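L-arabinose ABC transporter, periplasmic L-arabinose-binding protein (Burkholderia thailandensis, PDB 4KZK) binds beta-D-galactose and probably L-arabinose in the periplasm, and probably delivers the sugar to an ABC transporter for uptake. Local coordinates at residues G163-A175 with A223-G237. Sequence-based numbering, arbitrary orientation.
Sequences GWNPAEVGVLRLA and AFTKHRNFRHWVAFG
Trp-164 and His-232 stack face to face, the imidazole lying over the five-membered ring with centroids 3.6 Å apart and planes only 6° from parallel; His-232 CB continues this cover over the six-membered ring, while the Trp-233 carbonyl O meets the indole edge in plane. The stack lies beside the N-terminal ends of two neighbouring parallel strands, 170-175 and 233-236, in the Rossmann-like sheet of one lobe of this periplasmic binding protein. Gly-170 CA lies in the corner between two aromatic faces, 3.5 Å from the centroid of Phe-230, whose opposite face carries Asn-229 ND2, and toward the rim of Trp-233, whose opposite face takes the edge of Phe-224 at CE1. Five backbone bonds join the strands; that from Phe-236 N to Leu-172 O is weak. On one sheet face Leu-172 CD1 packs against Ala-223 CB (3.5 Å) and CD2 against Phe-224 CZ. On the other, chi1 48° sets the Phe-236 ring over strand 170-175, Leu-172 O over one face toward the rim and Val-171 CG1 at its edge; helices 144-161 and 180-195 both pack on this side chain. Water 1 links Asn-165 N to His-232 ND1, lying in the imidazole plane 2.6 Å from ND1.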
ATOM      1  N   GLY A 163     -23.797  14.882  -8.408  1.00 21.13           N
ATOM      2  CA  GLY A 163     -24.068  16.236  -8.880  1.00 21.59           C
ATOM      3  C   GLY A 163     -23.228  17.302  -8.204  1.00 21.22           C
ATOM      4  O   GLY A 163     -23.578  18.484  -8.213  1.00 22.53           O
ATOM      5  N   TRP A 164     -22.115  16.878  -7.614  1.00 19.31           N
ATOM      6  CA  TRP A 164     -21.203  17.795  -6.956  1.00 18.79           C
ATOM      7  C   TRP A 164     -20.578  18.726  -7.997  1.00 18.92           C
ATOM      8  O   TRP A 164     -20.311  18.319  -9.119  1.00 18.96           O
ATOM      9  CB  TRP A 164     -20.095  17.015  -6.236  1.00 17.78           C
ATOM     10  CG  TRP A 164     -20.503  16.387  -4.955  1.00 17.45           C
ATOM     11  CD1 TRP A 164     -21.772  16.182  -4.497  1.00 18.05           C
ATOM     12  CD2 TRP A 164     -19.628  15.827  -3.962  1.00 16.48           C
ATOM     13  NE1 TRP A 164     -21.741  15.550  -3.269  1.00 17.73           N
ATOM     14  CE2 TRP A 164     -20.436  15.324  -2.924  1.00 16.70           C
ATOM     15  CE3 TRP A 164     -18.238  15.722  -3.841  1.00 16.02           C
ATOM     16  CZ2 TRP A 164     -19.900  14.725  -1.779  1.00 16.08           C
ATOM     17  CZ3 TRP A 164     -17.710  15.132  -2.705  1.00 15.31           C
ATOM     18  CH2 TRP A 164     -18.546  14.643  -1.686  1.00 15.22           C
ATOM     19  N   ASN A 165     -20.378  19.982  -7.638  1.00 19.36           N
ATOM     20  CA  ASN A 165     -19.584  20.885  -8.440  1.00 19.84           C
ATOM     21  C   ASN A 165     -18.111  20.678  -8.084  1.00 19.23           C
ATOM     22  O   ASN A 165     -17.701  21.046  -6.991  1.00 18.98           O
ATOM     23  CB  ASN A 165     -20.023  22.321  -8.156  1.00 20.82           C
ATOM     24  CG  ASN A 165     -19.190  23.345  -8.893  1.00 21.37           C
ATOM     25  OD1 ASN A 165     -18.194  23.013  -9.537  1.00 21.12           O
ATOM     26  ND2 ASN A 165     -19.584  24.593  -8.790  1.00 22.72           N
ATOM     27  N   PRO A 166     -17.318  20.079  -8.998  1.00 19.11           N
ATOM     28  CA  PRO A 166     -15.960  19.695  -8.613  1.00 18.50           C
ATOM     29  C   PRO A 166     -15.055  20.872  -8.292  1.00 19.23           C
ATOM     30  O   PRO A 166     -14.103  20.715  -7.517  1.00 18.65           O
ATOM     31  CB  PRO A 166     -15.433  18.924  -9.832  1.00 18.52           C
ATOM     32  CG  PRO A 166     -16.302  19.313 -10.955  1.00 19.38           C
ATOM     33  CD  PRO A 166     -17.625  19.705 -10.387  1.00 19.57           C
ATOM     34  N   ALA A 167     -15.347  22.032  -8.863  1.00 20.59           N
ATOM     35  CA  ALA A 167     -14.564  23.226  -8.602  1.00 21.22           C
ATOM     36  C   ALA A 167     -14.691  23.756  -7.171  1.00 21.31           C
ATOM     37  O   ALA A 167     -13.915  24.611  -6.769  1.00 21.68           O
ATOM     38  CB  ALA A 167     -14.953  24.321  -9.584  1.00 22.58           C
ATOM     39  N   GLU A 168     -15.661  23.258  -6.413  1.00 21.29           N
ATOM     40  CA  GLU A 168     -15.894  23.721  -5.047  1.00 21.84           C
ATOM     41  C   GLU A 168     -15.555  22.683  -3.986  1.00 19.97           C
ATOM     42  O   GLU A 168     -15.755  22.934  -2.804  1.00 20.21           O
ATOM     43  CB  GLU A 168     -17.346  24.174  -4.892  1.00 23.89           C
ATOM     44  CG  GLU A 168     -17.629  25.493  -5.600  1.00 26.44           C
ATOM     45  CD  GLU A 168     -19.029  26.012  -5.347  1.00 29.03           C
ATOM     46  OE1 GLU A 168     -19.903  25.199  -4.953  1.00 30.72           O
ATOM     47  OE2 GLU A 168     -19.257  27.228  -5.548  1.00 31.90           O
ATOM     48  N   VAL A 169     -15.017  21.540  -4.401  1.00 17.86           N
ATOM     49  CA  VAL A 169     -14.788  20.411  -3.482  1.00 16.34           C
ATOM     50  C   VAL A 169     -13.393  20.475  -2.861  1.00 15.55           C
ATOM     51  O   VAL A 169     -12.404  20.719  -3.543  1.00 15.74           O
ATOM     52  CB  VAL A 169     -15.026  19.068  -4.195  1.00 15.61           C
ATOM     53  CG1 VAL A 169     -14.707  17.891  -3.280  1.00 14.91           C
ATOM     54  CG2 VAL A 169     -16.477  18.968  -4.656  1.00 16.20           C
ATOM     55  N   GLY A 170     -13.333  20.282  -1.547  1.00 14.70           N
ATOM     56  CA  GLY A 170     -12.056  20.153  -0.858  1.00 14.25           C
ATOM     57  C   GLY A 170     -11.401  18.834  -1.225  1.00 13.44           C
ATOM     58  O   GLY A 170     -12.067  17.813  -1.232  1.00 12.66           O
ATOM     59  N   VAL A 171     -10.099  18.876  -1.521  1.00 13.44           N
ATOM     60  CA  VAL A 171      -9.320  17.699  -1.914  1.00 13.21           C
ATOM     61  C   VAL A 171      -8.276  17.433  -0.829  1.00 13.22           C
ATOM     62  O   VAL A 171      -7.282  18.152  -0.718  1.00 13.51           O
ATOM     63  CB  VAL A 171      -8.670  17.908  -3.298  1.00 13.65           C
ATOM     64  CG1 VAL A 171      -7.844  16.706  -3.715  1.00 13.05           C
ATOM     65  CG2 VAL A 171      -9.755  18.188  -4.316  1.00 14.13           C
ATOM     66  N   LEU A 172      -8.549  16.422  -0.009  1.00 12.77           N
ATOM     67  CA  LEU A 172      -7.651  16.075   1.096  1.00 13.00           C
ATOM     68  C   LEU A 172      -6.612  15.049   0.637  1.00 12.56           C
ATOM     69  O   LEU A 172      -6.925  13.874   0.447  1.00 11.67           O
ATOM     70  CB  LEU A 172      -8.440  15.532   2.288  1.00 13.09           C
ATOM     71  CG  LEU A 172      -7.599  15.324   3.551  1.00 13.55           C
ATOM     72  CD1 LEU A 172      -7.048  16.660   4.027  1.00 14.02           C
ATOM     73  CD2 LEU A 172      -8.407  14.630   4.633  1.00 14.20           C
ATOM     74  N   ARG A 173      -5.368  15.490   0.495  1.00 12.65           N
ATOM     75  CA  ARG A 173      -4.277  14.617   0.088  1.00 12.89           C
ATOM     76  C   ARG A 173      -3.464  14.194   1.308  1.00 12.68           C
ATOM     77  O   ARG A 173      -2.641  14.960   1.822  1.00 12.74           O
ATOM     78  CB  ARG A 173      -3.377  15.328  -0.917  1.00 14.08           C
ATOM     79  CG  ARG A 173      -2.296  14.445  -1.511  1.00 14.55           C
ATOM     80  CD  ARG A 173      -1.363  15.213  -2.421  1.00 16.13           C
ATOM     81  NE  ARG A 173      -0.316  15.925  -1.705  1.00 17.19           N
ATOM     82  CZ  ARG A 173       0.872  15.431  -1.353  1.00 18.22           C
ATOM     83  NH1 ARG A 173       1.746  16.218  -0.740  1.00 20.07           N
ATOM     84  NH2 ARG A 173       1.206  14.173  -1.612  1.00 18.42           N
ATOM     85  N   LEU A 174      -3.692  12.973   1.766  1.00 11.99           N
ATOM     86  CA  LEU A 174      -2.907  12.419   2.877  1.00 12.41           C
ATOM     87  C   LEU A 174      -1.541  12.064   2.348  1.00 13.01           C
ATOM     88  O   LEU A 174      -1.429  11.184   1.485  1.00 14.35           O
ATOM     89  CB  LEU A 174      -3.556  11.161   3.444  1.00 12.36           C
ATOM     90  CG  LEU A 174      -4.892  11.343   4.139  1.00 13.28           C
ATOM     91  CD1 LEU A 174      -5.551   9.964   4.296  1.00 13.20           C
ATOM     92  CD2 LEU A 174      -4.734  12.044   5.467  1.00 14.36           C
ATOM     93  N   ALA A 175      -0.503  12.723   2.857  1.00 12.85           N
ATOM     94  CA  ALA A 175       0.804  12.657   2.218  1.00 13.20           C
ATOM     95  C   ALA A 175       1.858  11.983   3.077  1.00 13.32           C
ATOM     96  O   ALA A 175       1.988  12.255   4.280  1.00 14.02           O
ATOM     97  CB  ALA A 175       1.268  14.053   1.869  1.00 13.82           C
ATOM     98  N   ALA A 223      -5.952  19.333   9.003  1.00 17.71           N
ATOM     99  CA  ALA A 223      -6.410  19.928   7.754  1.00 18.05           C
ATOM    100  C   ALA A 223      -7.861  20.400   7.833  1.00 18.67           C
ATOM    101  O   ALA A 223      -8.197  21.483   7.339  1.00 19.30           O
ATOM    102  CB  ALA A 223      -6.256  18.926   6.618  1.00 17.34           C
ATOM    103  N   PHE A 224      -8.736  19.572   8.406  1.00 18.74           N
ATOM    104  CA  PHE A 224     -10.151  19.959   8.515  1.00 19.80           C
ATOM    105  C   PHE A 224     -10.305  21.219   9.343  1.00 21.22           C
ATOM    106  O   PHE A 224     -11.103  22.100   9.008  1.00 21.48           O
ATOM    107  CB  PHE A 224     -10.991  18.846   9.130  1.00 19.61           C
ATOM    108  CG  PHE A 224     -11.151  17.635   8.255  1.00 18.40           C
ATOM    109  CD1 PHE A 224     -11.480  17.767   6.910  1.00 18.29           C
ATOM    110  CD2 PHE A 224     -11.005  16.345   8.781  1.00 18.08           C
ATOM    111  CE1 PHE A 224     -11.632  16.658   6.099  1.00 17.71           C
ATOM    112  CE2 PHE A 224     -11.163  15.226   7.963  1.00 17.44           C
ATOM    113  CZ  PHE A 224     -11.481  15.390   6.620  1.00 17.70           C
ATOM    114  N   THR A 225      -9.548  21.327  10.422  1.00 22.05           N
ATOM    115  CA  THR A 225      -9.598  22.538  11.242  1.00 23.34           C
ATOM    116  C   THR A 225      -9.254  23.807  10.461  1.00 24.34           C
ATOM    117  O   THR A 225      -9.892  24.841  10.663  1.00 24.84           O
ATOM    118  CB  THR A 225      -8.667  22.423  12.458  1.00 23.79           C
ATOM    119  OG1 THR A 225      -9.064  21.290  13.226  1.00 23.77           O
ATOM    120  CG2 THR A 225      -8.739  23.665  13.348  1.00 25.00           C
ATOM    121  N   LYS A 226      -8.250  23.744   9.588  1.00 24.28           N
ATOM    122  CA  LYS A 226      -7.872  24.917   8.787  1.00 25.37           C
ATOM    123  C   LYS A 226      -8.803  25.231   7.632  1.00 25.23           C
ATOM    124  O   LYS A 226      -8.812  26.359   7.155  1.00 25.77           O
ATOM    125  CB  LYS A 226      -6.470  24.753   8.205  1.00 26.28           C
ATOM    126  CG  LYS A 226      -5.413  24.607   9.267  1.00 27.95           C
ATOM    127  CD  LYS A 226      -4.005  24.809   8.726  1.00 29.58           C
ATOM    128  CE  LYS A 226      -2.994  24.408   9.789  1.00 30.78           C
ATOM    129  NZ  LYS A 226      -1.597  24.324   9.277  1.00 31.77           N
ATOM    130  N   HIS A 227      -9.561  24.245   7.158  1.00 24.01           N
ATOM    131  CA  HIS A 227     -10.367  24.424   5.950  1.00 24.44           C
ATOM    132  C   HIS A 227     -11.834  24.130   6.197  1.00 25.37           C
ATOM    133  O   HIS A 227     -12.445  23.296   5.525  1.00 25.67           O
ATOM    134  CB  HIS A 227      -9.800  23.552   4.830  1.00 23.40           C
ATOM    135  CG  HIS A 227      -8.418  23.946   4.423  1.00 23.38           C
ATOM    136  ND1 HIS A 227      -8.177  24.973   3.540  1.00 23.74           N
ATOM    137  CD2 HIS A 227      -7.205  23.482   4.806  1.00 22.90           C
ATOM    138  CE1 HIS A 227      -6.873  25.112   3.379  1.00 23.81           C
ATOM    139  NE2 HIS A 227      -6.260  24.226   4.141  1.00 23.24           N
ATOM    140  N   ARG A 228     -12.412  24.855   7.149  1.00 26.26           N
ATOM    141  CA  ARG A 228     -13.823  24.701   7.503  1.00 27.10           C
ATOM    142  C   ARG A 228     -14.773  25.253   6.429  1.00 27.68           C
ATOM    143  O   ARG A 228     -15.991  25.098   6.537  1.00 28.57           O
ATOM    144  CB  ARG A 228     -14.103  25.377   8.854  1.00 28.64           C
ATOM    145  N   ASN A 229     -14.211  25.905   5.411  1.00 27.67           N
ATOM    146  CA  ASN A 229     -14.978  26.489   4.298  1.00 28.84           C
ATOM    147  C   ASN A 229     -15.631  25.480   3.340  1.00 27.07           C
ATOM    148  O   ASN A 229     -16.625  25.794   2.682  1.00 27.56           O
ATOM    149  CB  ASN A 229     -14.069  27.437   3.489  1.00 30.45           C
ATOM    150  CG  ASN A 229     -12.826  26.741   2.932  1.00 31.30           C
ATOM    151  OD1 ASN A 229     -11.904  26.386   3.677  1.00 32.30           O
ATOM    152  ND2 ASN A 229     -12.798  26.537   1.613  1.00 31.64           N
ATOM    153  N   PHE A 230     -15.070  24.278   3.243  1.00 24.54           N
ATOM    154  CA  PHE A 230     -15.580  23.271   2.308  1.00 23.05           C
ATOM    155  C   PHE A 230     -16.778  22.534   2.876  1.00 23.05           C
ATOM    156  O   PHE A 230     -16.781  22.151   4.042  1.00 23.39           O
ATOM    157  CB  PHE A 230     -14.488  22.257   1.957  1.00 21.52           C
ATOM    158  CG  PHE A 230     -13.342  22.850   1.185  1.00 21.17           C
ATOM    159  CD1 PHE A 230     -13.535  23.354  -0.092  1.00 21.48           C
ATOM    160  CD2 PHE A 230     -12.066  22.891   1.727  1.00 20.76           C
ATOM    161  CE1 PHE A 230     -12.486  23.896  -0.811  1.00 21.74           C
ATOM    162  CE2 PHE A 230     -11.008  23.435   1.007  1.00 21.05           C
ATOM    163  CZ  PHE A 230     -11.220  23.941  -0.262  1.00 21.76           C
ATOM    164  N   ARG A 231     -17.796  22.329   2.046  1.00 22.73           N
ATOM    165  CA  ARG A 231     -18.941  21.520   2.434  1.00 23.16           C
ATOM    166  C   ARG A 231     -18.705  20.068   2.017  1.00 21.03           C
ATOM    167  O   ARG A 231     -18.974  19.124   2.773  1.00 21.79           O
ATOM    168  CB  ARG A 231     -20.196  22.072   1.769  1.00 25.08           C
ATOM    169  CG  ARG A 231     -21.470  21.315   2.090  1.00 26.60           C
ATOM    170  CD  ARG A 231     -21.990  21.596   3.489  1.00 28.48           C
ATOM    171  NE  ARG A 231     -22.780  20.456   3.951  1.00 29.78           N
ATOM    172  CZ  ARG A 231     -23.281  20.311   5.174  1.00 31.44           C
ATOM    173  NH1 ARG A 231     -23.104  21.244   6.109  1.00 32.55           N
ATOM    174  NH2 ARG A 231     -23.973  19.213   5.456  1.00 32.24           N
ATOM    175  N   HIS A 232     -18.183  19.901   0.808  1.00 18.90           N
ATOM    176  CA  HIS A 232     -17.909  18.597   0.259  1.00 17.39           C
ATOM    177  C   HIS A 232     -16.422  18.343   0.240  1.00 15.57           C
ATOM    178  O   HIS A 232     -15.628  19.247  -0.096  1.00 15.20           O
ATOM    179  CB  HIS A 232     -18.425  18.501  -1.168  1.00 17.86           C
ATOM    180  CG  HIS A 232     -19.914  18.488  -1.279  1.00 19.24           C
ATOM    181  ND1 HIS A 232     -20.574  18.983  -2.381  1.00 20.73           N
ATOM    182  CD2 HIS A 232     -20.871  18.010  -0.447  1.00 19.78           C
ATOM    183  CE1 HIS A 232     -21.876  18.816  -2.222  1.00 21.44           C
ATOM    184  NE2 HIS A 232     -22.082  18.217  -1.061  1.00 21.22           N
ATOM    185  N   TRP A 233     -16.057  17.101   0.556  1.00 13.91           N
ATOM    186  CA  TRP A 233     -14.661  16.659   0.531  1.00 12.75           C
ATOM    187  C   TRP A 233     -14.453  15.370  -0.222  1.00 11.86           C
ATOM    188  O   TRP A 233     -15.331  14.523  -0.256  1.00 11.48           O
ATOM    189  CB  TRP A 233     -14.163  16.391   1.946  1.00 12.52           C
ATOM    190  CG  TRP A 233     -13.859  17.594   2.756  1.00 12.90           C
ATOM    191  CD1 TRP A 233     -14.708  18.239   3.609  1.00 13.71           C
ATOM    192  CD2 TRP A 233     -12.607  18.283   2.820  1.00 12.99           C
ATOM    193  NE1 TRP A 233     -14.058  19.313   4.184  1.00 14.13           N
ATOM    194  CE2 TRP A 233     -12.762  19.343   3.738  1.00 13.73           C
ATOM    195  CE3 TRP A 233     -11.357  18.091   2.215  1.00 12.57           C
ATOM    196  CZ2 TRP A 233     -11.718  20.226   4.043  1.00 14.06           C
ATOM    197  CZ3 TRP A 233     -10.325  18.960   2.521  1.00 12.88           C
ATOM    198  CH2 TRP A 233     -10.512  20.018   3.426  1.00 13.67           C
ATOM    199  N   VAL A 234     -13.252  15.217  -0.766  1.00 11.47           N
ATOM    200  CA  VAL A 234     -12.763  13.919  -1.211  1.00 10.89           C
ATOM    201  C   VAL A 234     -11.432  13.678  -0.510  1.00 10.55           C
ATOM    202  O   VAL A 234     -10.760  14.636  -0.072  1.00 11.20           O
ATOM    203  CB  VAL A 234     -12.626  13.834  -2.752  1.00 10.89           C
ATOM    204  CG1 VAL A 234     -13.944  14.166  -3.453  1.00 11.39           C
ATOM    205  CG2 VAL A 234     -11.537  14.748  -3.264  1.00 11.08           C
ATOM    206  N   ALA A 235     -11.066  12.409  -0.365  1.00  9.84           N
ATOM    207  CA  ALA A 235      -9.850  12.089   0.356  1.00  9.87           C
ATOM    208  C   ALA A 235      -9.243  10.811  -0.150  1.00  9.58           C
ATOM    209  O   ALA A 235      -9.945   9.921  -0.629  1.00  9.73           O
ATOM    210  CB  ALA A 235     -10.117  11.991   1.857  1.00  9.84           C
ATOM    211  N   PHE A 236      -7.934  10.706   0.002  1.00  9.92           N
ATOM    212  CA  PHE A 236      -7.196   9.534  -0.414  1.00  9.59           C
ATOM    213  C   PHE A 236      -5.820   9.612   0.190  1.00 10.07           C
ATOM    214  O   PHE A 236      -5.322  10.686   0.526  1.00  9.66           O
ATOM    215  CB  PHE A 236      -7.112   9.502  -1.954  1.00  9.75           C
ATOM    216  CG  PHE A 236      -6.674  10.816  -2.553  1.00 10.13           C
ATOM    217  CD1 PHE A 236      -7.610  11.803  -2.839  1.00 10.90           C
ATOM    218  CD2 PHE A 236      -5.332  11.092  -2.775  1.00 10.62           C
ATOM    219  CE1 PHE A 236      -7.230  13.025  -3.350  1.00 11.43           C
ATOM    220  CE2 PHE A 236      -4.953  12.311  -3.292  1.00 11.20           C
ATOM    221  CZ  PHE A 236      -5.895  13.281  -3.581  1.00 11.78           C
ATOM    222  N   GLY A 237      -5.176   8.472   0.257  1.00 10.56           N
ATOM    223  CA  GLY A 237      -3.817   8.409   0.759  1.00 10.85           C
ATOM    224  C   GLY A 237      -2.957   7.459  -0.033  1.00 10.85           C
ATOM    225  O   GLY A 237      -3.007   7.402  -1.277  1.00 13.57           O
TER
HETATM  226  O   HOH W   1     -20.222  20.470  -4.534  1.00 26.34           O
HETATM  227  O   HOH W   2     -17.660  22.267  -0.908  1.00 24.42           O